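Local structure of pentalenene synthase (Streptomyces chartreusis NRRL 3882, 6Q4S) at residues L78-F83 with V151-E156. The protein probably converts (2E,6E)-farnesyl diphosphate into the bicyclic sesquiterpenol 7-epi-alpha-eudesmol by magnesium-dependent removal of diphosphate and 1,10-cyclization. Sequence-based numbering, arbitrary orientation.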
loop_
_atom_site.group_PDB
_atom_site.type_symbol
_atom_site.label_atom_id
_atom_site.label_comp_id
_atom_site.label_asym_id
_atom_site.label_seq_id
_atom_site.Cartn_x
_atom_site.Cartn_y
_atom_site.Cartn_z
ATOM N N LEU A 78 19.059 -7.993 -7.875
ATOM C CA LEU A 78 20.100 -8.382 -6.953
ATOM C C LEU A 78 19.516 -8.972 -5.688
ATOM O O LEU A 78 20.220 -9.643 -4.962
ATOM C CB LEU A 78 20.986 -7.219 -6.595
ATOM C CG LEU A 78 22.022 -6.956 -7.707
ATOM C CD1 LEU A 78 22.724 -5.634 -7.520
ATOM C CD2 LEU A 78 23.003 -8.128 -7.827
ATOM N N PHE A 79 18.261 -8.682 -5.418
ATOM C CA PHE A 79 17.630 -9.053 -4.147
ATOM C C PHE A 79 17.931 -10.503 -3.698
ATOM O O PHE A 79 18.685 -10.634 -2.696
ATOM C CB PHE A 79 16.154 -8.664 -4.160
ATOM C CG PHE A 79 15.394 -9.034 -2.925
ATOM C CD1 PHE A 79 15.968 -9.048 -1.709
ATOM C CD2 PHE A 79 14.051 -9.282 -3.020
ATOM C CE1 PHE A 79 15.227 -9.382 -0.583
ATOM C CE2 PHE A 79 13.304 -9.619 -1.900
ATOM C CZ PHE A 79 13.917 -9.689 -0.678
ATOM N N ASP A 80 17.478 -11.566 -4.396
ATOM C CA ASP A 80 17.954 -12.997 -4.007
ATOM C C ASP A 80 19.443 -13.151 -3.618
ATOM O O ASP A 80 19.798 -13.762 -2.594
ATOM C CB ASP A 80 17.637 -14.093 -5.049
ATOM C CG ASP A 80 17.308 -13.539 -6.412
ATOM O OD1 ASP A 80 18.223 -12.940 -7.046
ATOM O OD2 ASP A 80 16.117 -13.676 -6.812
ATOM N N ASP A 81 20.295 -12.521 -4.415
ATOM C CA ASP A 81 21.757 -12.657 -4.292
ATOM C C ASP A 81 22.367 -11.889 -3.084
ATOM O O ASP A 81 23.565 -11.931 -2.872
ATOM C CB ASP A 81 22.448 -12.304 -5.650
ATOM C CG ASP A 81 21.827 -13.081 -6.867
ATOM O OD1 ASP A 81 20.978 -13.974 -6.656
ATOM O OD2 ASP A 81 22.163 -12.795 -8.029
ATOM N N GLN A 82 21.558 -11.233 -2.261
ATOM C CA GLN A 82 22.089 -10.548 -1.078
ATOM C C GLN A 82 22.329 -11.488 0.114
ATOM O O GLN A 82 22.988 -11.080 1.075
ATOM C CB GLN A 82 21.146 -9.402 -0.679
ATOM C CG GLN A 82 21.030 -8.317 -1.745
ATOM C CD GLN A 82 22.361 -7.581 -1.956
ATOM O OE1 GLN A 82 22.781 -6.850 -1.099
ATOM N NE2 GLN A 82 23.004 -7.794 -3.081
ATOM N N PHE A 83 21.804 -12.725 0.018
ATOM C CA PHE A 83 21.680 -13.710 1.128
ATOM C C PHE A 83 22.467 -14.986 0.830
ATOM O O PHE A 83 22.355 -15.529 -0.289
ATOM C CB PHE A 83 20.194 -14.107 1.341
ATOM C CG PHE A 83 19.289 -12.927 1.461
ATOM C CD1 PHE A 83 19.132 -12.293 2.663
ATOM C CD2 PHE A 83 18.678 -12.387 0.339
ATOM C CE1 PHE A 83 18.340 -11.162 2.766
ATOM C CE2 PHE A 83 17.919 -11.243 0.434
ATOM C CZ PHE A 83 17.745 -10.632 1.659
ATOM N N VAL A 151 5.235 -9.434 -1.813
ATOM C CA VAL A 151 4.551 -10.503 -1.120
ATOM C C VAL A 151 4.574 -11.794 -1.976
ATOM O O VAL A 151 4.929 -12.874 -1.488
ATOM C CB VAL A 151 3.113 -10.126 -0.769
ATOM C CG1 VAL A 151 2.346 -11.378 -0.249
ATOM C CG2 VAL A 151 3.086 -9.007 0.314
ATOM N N ALA A 152 4.204 -11.645 -3.239
ATOM C CA ALA A 152 4.191 -12.714 -4.183
ATOM C C ALA A 152 5.598 -13.284 -4.354
ATOM O O ALA A 152 5.749 -14.517 -4.445
ATOM C CB ALA A 152 3.634 -12.246 -5.477
ATOM N N HIS A 153 6.612 -12.418 -4.401
ATOM C CA HIS A 153 7.988 -12.911 -4.429
ATOM C C HIS A 153 8.300 -13.792 -3.219
ATOM O O HIS A 153 8.949 -14.821 -3.371
ATOM C CB HIS A 153 9.028 -11.800 -4.453
ATOM C CG HIS A 153 10.450 -12.300 -4.480
ATOM N ND1 HIS A 153 10.965 -13.019 -5.538
ATOM C CD2 HIS A 153 11.449 -12.224 -3.567
ATOM C CE1 HIS A 153 12.219 -13.341 -5.297
ATOM N NE2 HIS A 153 12.556 -12.833 -4.130
ATOM N N CYS A 154 7.913 -13.363 -2.017
ATOM C CA CYS A 154 8.072 -14.210 -0.806
ATOM C C CYS A 154 7.329 -15.538 -0.930
ATOM O O CYS A 154 7.853 -16.569 -0.482
ATOM C CB CYS A 154 7.614 -13.465 0.466
ATOM S SG CYS A 154 8.684 -12.068 0.834
ATOM N N GLU A 155 6.117 -15.537 -1.473
ATOM C CA GLU A 155 5.402 -16.809 -1.717
ATOM C C GLU A 155 6.190 -17.767 -2.668
ATOM O O GLU A 155 6.180 -19.003 -2.498
ATOM C CB GLU A 155 3.996 -16.609 -2.248
ATOM C CG GLU A 155 3.081 -15.951 -1.209
ATOM C CD GLU A 155 1.747 -15.629 -1.767
ATOM O OE1 GLU A 155 1.378 -16.154 -2.825
ATOM O OE2 GLU A 155 1.019 -14.865 -1.111
ATOM N N GLU A 156 6.855 -17.203 -3.668
ATOM C CA GLU A 156 7.673 -17.999 -4.615
ATOM C C GLU A 156 8.887 -18.612 -3.940
ATOM O O GLU A 156 9.160 -19.807 -4.103
ATOM C CB GLU A 156 8.120 -17.087 -5.762
ATOM C CG GLU A 156 8.900 -17.666 -6.920
ATOM C CD GLU A 156 9.055 -16.589 -8.023
ATOM O OE1 GLU A 156 9.667 -15.497 -7.781
ATOM O OE2 GLU A 156 8.435 -16.767 -9.059
#
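F79 and D80 meet H153 where the two backbones stand well apart: even the nearest pair of CA atoms, D80 CA and H153 CA, lies 10.0 Å apart, and no hydrogen bond joins the segments. Residues 151-156 form a regular part of helix 136-161, whereas L78 and F79 lie on helix 63-79 and the chain then turns, with Q82 N bonded to F79 O at 3.0 Å. Side chains must therefore span the distance, and long flat ones suit it. F79 and H153 reach toward each other, each with CG anti to its own backbone N (chi1 178° in F79), which carries both rings into the space between the backbones. Their closest atoms are F79 CE2 and H153 CD2, 3.6 Å apart. The ring centroids are 5.4 Å apart, the planes are inclined at 45°, and the rings meet at their near atoms. Phenylalanine fits a buried place, its ring also packing on I119 of helix 118-131, while the imidazole of H153 has carbon atoms to lie against a ring and nitrogens that tolerate a nearby carboxylate. That carboxylate belongs to D80, whose OD2 comes within 4.2 Å of H153 CE1, its plane turned 61° from the imidazole. An alanine here in place of H153, lacking the ring, would probably leave F79 CE2 without its packing partner and the D80 carboxylate without its imidazole neighbour. D80 opens the aspartate-rich DDXXD motif and, as in a close relative, probably binds magnesium; H153 is about 9 Å, side chain to side chain, from R177, a likely substrate-binding residue. The chemistry is thus van der Waals contact between rings beside the probable metal-binding D80, with H153 adjoining D80 yet making no hydrogen bond or salt bridge to it.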